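Local coordinates for lipid Binding Protein (PDB 6C1Z), which binds unsaturated fatty acids such as oleic acid and carries them from the lysosome to the nucleus as a chaperone in lipid signalling that promotes longevity, at residues 68-73 with 86-91; 95-100 with 109-114. All coordinates share one frame; numbering follows the deposited sequence.

Interaction 1 (68-73 with 86-91); sequences FKIREK and TLVTFE
Phe68 and Val88 meet where segment 68-73, which holds a type II beta turn from Lys69 to Glu72, lies along strand 83-91 of the fatty acid-binding protein beta-barrel. The loop links strand 64-68 to strand 74-77.

One direct hydrogen bond joins the two segments. Arg71 N donates to Val88 O at 2.8 Å. It is nearly straight, with 174° at the hydrogen. The same oxygen also receives a CA-H...O contact from Ile70 CA. The turn is closed by its own bond, Glu72 N to Lys69 O. A water fills in where the backbones do not pair directly. It donates to Lys69 O and Glu72 O, both at 2.7 Å, and accepts from Val88 N. Both backbone polar groups of Val88 are thus tied to the turn, the N-H through water and the C=O directly.

The apolar contact centres on Val88. Its CG2 sits over the middle of the Phe68 ring, 3.9 Å from the centroid, in a CH-pi contact. CG1 leans on the rim instead, 3.6 Å from Phe68 CE1. The ring is turned to lie under this valine because Phe68 CG stands between its backbone N and carbonyl carbon (chi1 58°). The ring also meets those of Trp53 and Phe55 on strand 52-58. Ile70 reaches in with CD1, which lies at the edge of the Phe68 ring, in its plane, and touches Val88 CG1.

The far end of the contact is more exposed. Leu87 CD1 presses on the turn backbone, 3.4 Å from Arg71 C. The chain of Lys73 bends at chi2 and chi3 and crosses Leu87 at about a right angle: CD lies 3.1 Å from Thr86 O, and CE packs on Leu87 CB.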
loop_
_atom_site.group_PDB
_atom_site.type_symbol
_atom_site.label_atom_id
_atom_site.label_comp_id
_atom_site.label_asym_id
_atom_site.label_seq_id
_atom_site.Cartn_x
_atom_site.Cartn_y
_atom_site.Cartn_z
ATOM N N PHE A 68 -6.414 -7.241 7.190
ATOM C CA PHE A 68 -6.156 -6.629 8.481
ATOM C C PHE A 68 -7.469 -6.189 9.101
ATOM O O PHE A 68 -8.477 -5.973 8.412
ATOM C CB PHE A 68 -5.209 -5.430 8.349
ATOM C CG PHE A 68 -5.722 -4.345 7.428
ATOM C CD1 PHE A 68 -6.520 -3.305 7.899
ATOM C CD2 PHE A 68 -5.383 -4.339 6.086
ATOM C CE1 PHE A 68 -6.970 -2.325 7.062
ATOM C CE2 PHE A 68 -5.823 -3.322 5.233
ATOM C CZ PHE A 68 -6.632 -2.327 5.714
ATOM N N LYS A 69 -7.422 -5.993 10.416
ATOM C CA LYS A 69 -8.441 -5.232 11.125
ATOM C C LYS A 69 -7.870 -3.898 11.566
ATOM O O LYS A 69 -6.706 -3.794 11.966
ATOM C CB LYS A 69 -8.984 -6.001 12.318
ATOM C CG LYS A 69 -9.575 -7.331 11.904
ATOM C CD LYS A 69 -10.126 -8.086 13.084
ATOM C CE LYS A 69 -10.495 -9.509 12.714
ATOM N NZ LYS A 69 -11.659 -9.580 11.799
ATOM N N ILE A 70 -8.677 -2.847 11.382
ATOM C CA ILE A 70 -8.307 -1.510 11.797
ATOM C C ILE A 70 -7.932 -1.515 13.273
ATOM O O ILE A 70 -8.635 -2.109 14.097
ATOM C CB ILE A 70 -9.486 -0.552 11.495
ATOM C CG1 ILE A 70 -9.693 -0.407 9.991
ATOM C CG2 ILE A 70 -9.295 0.795 12.125
ATOM C CD1 ILE A 70 -8.544 0.220 9.321
ATOM N N ARG A 71 -6.804 -0.873 13.607
ATOM C CA ARG A 71 -6.330 -0.663 14.974
ATOM C C ARG A 71 -5.709 -1.897 15.620
ATOM O O ARG A 71 -5.370 -1.857 16.801
ATOM C CB ARG A 71 -7.409 -0.100 15.906
ATOM C CG ARG A 71 -7.971 1.247 15.453
ATOM C CD ARG A 71 -9.192 1.669 16.288
ATOM N NE ARG A 71 -10.090 0.534 16.496
ATOM C CZ ARG A 71 -11.105 0.217 15.694
ATOM N NH1 ARG A 71 -11.396 0.966 14.640
ATOM N NH2 ARG A 71 -11.846 -0.857 15.948
ATOM N N GLU A 72 -5.509 -2.971 14.872
ATOM C CA GLU A 72 -5.015 -4.227 15.419
ATOM C C GLU A 72 -3.662 -4.519 14.792
ATOM O O GLU A 72 -3.579 -4.799 13.593
ATOM C CB GLU A 72 -6.004 -5.354 15.129
ATOM C CG GLU A 72 -7.316 -5.234 15.889
ATOM C CD GLU A 72 -7.775 -6.552 16.503
ATOM O OE1 GLU A 72 -7.132 -7.596 16.254
ATOM O OE2 GLU A 72 -8.782 -6.539 17.241
ATOM N N LYS A 73 -2.607 -4.518 15.608
ATOM C CA LYS A 73 -1.282 -4.798 15.085
ATOM C C LYS A 73 -1.241 -6.239 14.591
ATOM O O LYS A 73 -1.891 -7.121 15.155
ATOM C CB LYS A 73 -0.245 -4.581 16.191
ATOM C CG LYS A 73 1.201 -4.824 15.779
ATOM C CD LYS A 73 1.776 -3.716 14.916
ATOM C CE LYS A 73 1.928 -2.387 15.647
ATOM N NZ LYS A 73 2.686 -2.471 16.915
ATOM N N THR A 86 2.862 -4.347 11.472
ATOM C CA THR A 86 2.050 -3.374 10.751
ATOM C C THR A 86 0.800 -3.020 11.547
ATOM O O THR A 86 0.201 -3.865 12.209
ATOM C CB THR A 86 1.697 -3.931 9.369
ATOM O OG1 THR A 86 2.916 -4.069 8.614
ATOM C CG2 THR A 86 0.744 -3.001 8.645
ATOM N N LEU A 87 0.417 -1.749 11.492
ATOM C CA LEU A 87 -0.788 -1.262 12.160
ATOM C C LEU A 87 -1.485 -0.313 11.202
ATOM O O LEU A 87 -0.879 0.677 10.771
ATOM C CB LEU A 87 -0.410 -0.515 13.446
ATOM C CG LEU A 87 -1.531 0.193 14.198
ATOM C CD1 LEU A 87 -2.616 -0.756 14.628
ATOM C CD2 LEU A 87 -0.952 0.893 15.412
ATOM N N VAL A 88 -2.753 -0.590 10.876
ATOM C CA VAL A 88 -3.545 0.250 9.970
ATOM C C VAL A 88 -4.627 0.939 10.778
ATOM O O VAL A 88 -5.332 0.291 11.553
ATOM C CB VAL A 88 -4.173 -0.562 8.825
ATOM C CG1 VAL A 88 -4.775 0.394 7.775
ATOM C CG2 VAL A 88 -3.142 -1.506 8.173
ATOM N N THR A 89 -4.741 2.253 10.616
ATOM C CA THR A 89 -5.800 3.037 11.223
ATOM C C THR A 89 -6.568 3.774 10.127
ATOM O O THR A 89 -6.160 3.818 8.969
ATOM C CB THR A 89 -5.203 4.019 12.225
ATOM O OG1 THR A 89 -4.181 4.756 11.549
ATOM C CG2 THR A 89 -4.616 3.286 13.442
ATOM N N PHE A 90 -7.739 4.264 10.504
ATOM C CA PHE A 90 -8.555 5.087 9.618
ATOM C C PHE A 90 -8.753 6.413 10.327
ATOM O O PHE A 90 -9.417 6.475 11.368
ATOM C CB PHE A 90 -9.886 4.435 9.262
ATOM C CG PHE A 90 -10.618 5.151 8.154
ATOM C CD1 PHE A 90 -10.224 4.971 6.855
ATOM C CD2 PHE A 90 -11.662 6.027 8.417
ATOM C CE1 PHE A 90 -10.868 5.651 5.841
ATOM C CE2 PHE A 90 -12.309 6.676 7.388
ATOM C CZ PHE A 90 -11.921 6.495 6.128
ATOM N N GLU A 91 -8.134 7.463 9.782
ATOM C CA GLU A 91 -7.998 8.752 10.440
ATOM C C GLU A 91 -8.332 9.835 9.433
ATOM O O GLU A 91 -7.703 9.903 8.373
ATOM C CB GLU A 91 -6.541 8.957 10.885
ATOM C CG GLU A 91 -5.998 7.925 11.871
ATOM C CD GLU A 91 -4.562 8.211 12.305
ATOM O OE1 GLU A 91 -4.169 9.401 12.350
ATOM O OE2 GLU A 91 -3.824 7.240 12.602
HETATM O O HOH W 1 -4.094 -3.030 11.574
#

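Interaction 2 (95-100 with 109-114); sequences FISHQD and SVFTTW
Ser97 and Phe111 exchange two backbone hydrogen bonds, Ser97 N to Phe111 O and Phe111 N to Ser97 O, each 2.8 Å. Phe95 with Thr113 and Gln99 with Ser109 form the same kind of pair. Together these six bonds make a regular antiparallel hairpin of strands 94-101 and 109-116, part of the fatty acid-binding protein beta-barrel. The segment axes run at 168°. Phe95 N to Thr113 O is the most bent of the six, with 140° at the hydrogen. Ile96 with Thr112 and His98 with Val110 are the non-hydrogen-bonded pairs between them.

Waters extend the polar links beyond the strand pairing. One donates to Gln99 OE1 and accepts from Ser109 OG, at 2.7 Å each. Ser109 OG is also hydrogen-bonded to Tyr23 OH. Another water donates to both Asp100 OD1 and Ser109 O. The amide of Gln99 has a further partner, since NE2 is hydrogen-bonded to Glu76 OE1.

Side-chain packing differs on the two faces. On that of Phe111, the extended Gln99 chain reaches the ring with its amide, whose plane stands 86° from the ring plane. Gln99 NE2 approaches the ring edge in plane, 3.6 Å from Phe111 CE2. Ser97 CB meets the same edge at CD2. On the face of His98 and Val110, the two side chains run side by side. Val110 CG2 touches His98 CD2 at 3.6 Å, while CG1 lies above the imidazole, offset toward its rim. Val110 CG1 also touches Ile96 CG2 at 4.0 Å.

The hairpin lies between strands 83-91 and 119-126. Phe111 and Ser109 also touch helix 20-27, through Tyr23 and Ile27. Phe95 meets Phe90 of strand 83-91 and Trp53 and Phe55 of strand 52-58 edge-to-face.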
loop_
_atom_site.group_PDB
_atom_site.type_symbol
_atom_site.label_atom_id
_atom_site.label_comp_id
_atom_site.label_asym_id
_atom_site.label_seq_id
_atom_site.Cartn_x
_atom_site.Cartn_y
_atom_site.Cartn_z
ATOM N N PHE A 95 -6.926 5.772 5.103
ATOM C CA PHE A 95 -6.257 4.602 5.671
ATOM C C PHE A 95 -4.764 4.883 5.809
ATOM O O PHE A 95 -4.118 5.304 4.850
ATOM C CB PHE A 95 -6.422 3.354 4.800
ATOM C CG PHE A 95 -7.783 2.723 4.841
ATOM C CD1 PHE A 95 -8.755 3.092 3.932
ATOM C CD2 PHE A 95 -8.060 1.703 5.740
ATOM C CE1 PHE A 95 -9.990 2.497 3.941
ATOM C CE2 PHE A 95 -9.287 1.089 5.757
ATOM C CZ PHE A 95 -10.269 1.477 4.848
ATOM N N ILE A 96 -4.228 4.701 7.007
ATOM C CA ILE A 96 -2.818 4.939 7.285
ATOM C C ILE A 96 -2.241 3.647 7.830
ATOM O O ILE A 96 -2.716 3.134 8.853
ATOM C CB ILE A 96 -2.622 6.062 8.299
ATOM C CG1 ILE A 96 -3.322 7.329 7.814
ATOM C CG2 ILE A 96 -1.139 6.290 8.521
ATOM C CD1 ILE A 96 -3.282 8.464 8.817
ATOM N N SER A 97 -1.240 3.104 7.141
ATOM C CA SER A 97 -0.533 1.910 7.598
ATOM C C SER A 97 0.895 2.250 8.021
ATOM O O SER A 97 1.677 2.807 7.240
ATOM C CB SER A 97 -0.517 0.863 6.500
ATOM O OG SER A 97 0.196 -0.270 6.995
ATOM N N HIS A 98 1.225 1.937 9.280
ATOM C CA HIS A 98 2.595 1.993 9.773
ATOM C C HIS A 98 3.187 0.597 9.687
ATOM O O HIS A 98 2.791 -0.300 10.435
ATOM C CB HIS A 98 2.640 2.532 11.197
ATOM C CG HIS A 98 2.450 4.013 11.260
ATOM N ND1 HIS A 98 1.208 4.615 11.211
ATOM C CD2 HIS A 98 3.356 5.016 11.276
ATOM C CE1 HIS A 98 1.358 5.930 11.258
ATOM N NE2 HIS A 98 2.651 6.197 11.281
ATOM N N GLN A 99 4.098 0.410 8.746
ATOM C CA GLN A 99 4.755 -0.872 8.527
ATOM C C GLN A 99 6.119 -0.749 9.202
ATOM O O GLN A 99 7.049 -0.188 8.629
ATOM C CB GLN A 99 4.860 -1.134 7.028
ATOM C CG GLN A 99 5.498 -2.507 6.730
ATOM C CD GLN A 99 5.705 -2.737 5.251
ATOM O OE1 GLN A 99 6.694 -2.289 4.664
ATOM N NE2 GLN A 99 4.764 -3.435 4.628
ATOM N N ASP A 100 6.223 -1.280 10.419
ATOM C CA ASP A 100 7.418 -1.120 11.242
ATOM C C ASP A 100 8.393 -2.281 11.055
ATOM O O ASP A 100 8.016 -3.457 11.142
ATOM C CB ASP A 100 7.052 -1.017 12.728
ATOM C CG ASP A 100 6.314 0.260 13.085
ATOM O OD1 ASP A 100 6.377 1.244 12.331
ATOM O OD2 ASP A 100 5.685 0.282 14.163
ATOM N N SER A 109 8.070 1.853 6.812
ATOM C CA SER A 109 7.336 2.644 5.839
ATOM C C SER A 109 6.017 3.109 6.428
ATOM O O SER A 109 5.484 2.518 7.364
ATOM C CB SER A 109 6.995 1.855 4.570
ATOM O OG SER A 109 8.152 1.531 3.821
ATOM N N VAL A 110 5.483 4.196 5.851
ATOM C CA VAL A 110 4.117 4.646 6.128
ATOM C C VAL A 110 3.377 4.714 4.811
ATOM O O VAL A 110 3.845 5.368 3.872
ATOM C CB VAL A 110 4.075 6.017 6.825
ATOM C CG1 VAL A 110 2.632 6.432 7.085
ATOM C CG2 VAL A 110 4.830 5.946 8.120
ATOM N N PHE A 111 2.225 4.046 4.740
ATOM C CA PHE A 111 1.378 4.049 3.558
ATOM C C PHE A 111 0.099 4.810 3.870
ATOM O O PHE A 111 -0.524 4.591 4.906
ATOM C CB PHE A 111 1.022 2.632 3.142
ATOM C CG PHE A 111 2.202 1.719 3.024
ATOM C CD1 PHE A 111 3.234 1.984 2.142
ATOM C CD2 PHE A 111 2.295 0.602 3.817
ATOM C CE1 PHE A 111 4.329 1.110 2.044
ATOM C CE2 PHE A 111 3.388 -0.267 3.712
ATOM C CZ PHE A 111 4.383 -0.006 2.828
ATOM N N THR A 112 -0.281 5.732 2.997
ATOM C CA THR A 112 -1.505 6.496 3.183
ATOM C C THR A 112 -2.357 6.317 1.950
ATOM O O THR A 112 -1.852 6.477 0.838
ATOM C CB THR A 112 -1.184 7.972 3.396
ATOM O OG1 THR A 112 -0.242 8.101 4.469
ATOM C CG2 THR A 112 -2.458 8.742 3.742
ATOM N N THR A 113 -3.636 5.970 2.147
ATOM C CA THR A 113 -4.571 5.762 1.049
ATOM C C THR A 113 -5.766 6.663 1.289
ATOM O O THR A 113 -6.367 6.642 2.357
ATOM C CB THR A 113 -5.002 4.302 0.964
ATOM O OG1 THR A 113 -3.842 3.470 0.824
ATOM C CG2 THR A 113 -5.887 4.038 -0.211
ATOM N N TRP A 114 -6.119 7.446 0.271
ATOM C CA TRP A 114 -7.199 8.409 0.437
ATOM C C TRP A 114 -7.885 8.613 -0.903
ATOM O O TRP A 114 -7.398 8.213 -1.947
ATOM C CB TRP A 114 -6.727 9.708 1.117
ATOM C CG TRP A 114 -5.972 10.681 0.261
ATOM C CD1 TRP A 114 -6.472 11.830 -0.307
ATOM C CD2 TRP A 114 -4.585 10.634 -0.100
ATOM N NE1 TRP A 114 -5.489 12.462 -1.011
ATOM C CE2 TRP A 114 -4.311 11.791 -0.864
ATOM C CE3 TRP A 114 -3.538 9.738 0.175
ATOM C CZ2 TRP A 114 -3.057 12.050 -1.408
ATOM C CZ3 TRP A 114 -2.285 10.011 -0.334
ATOM C CH2 TRP A 114 -2.052 11.168 -1.123
HETATM O O HOH W 2 -2.821 3.004 3.300
HETATM O O HOH W 3 8.966 -0.848 4.844
HETATM O O HOH W 4 6.121 2.869 10.127
#

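In the fold
Interaction 1 closes before interaction 2 opens along the chain, and their centres lie about 9 Å apart. Both belong to the same antiparallel sheet, where strands 83-91 and 94-101 are neighbours. Thr89 N to Ile96 O and Leu87 O to His98 N are probable hydrogen bonds that join them directly. Thr86 CG2 also packs on Ser97 OG. Interaction 2 is a hairpin of regular strand pairing within the sheet. Interaction 1 lies where the loop passes between strands 64-68 and 74-77, the two ends of the sheet, and touches strand 83-91. This is the gap between the fourth and fifth strands known from the family's lipid-enclosing barrel.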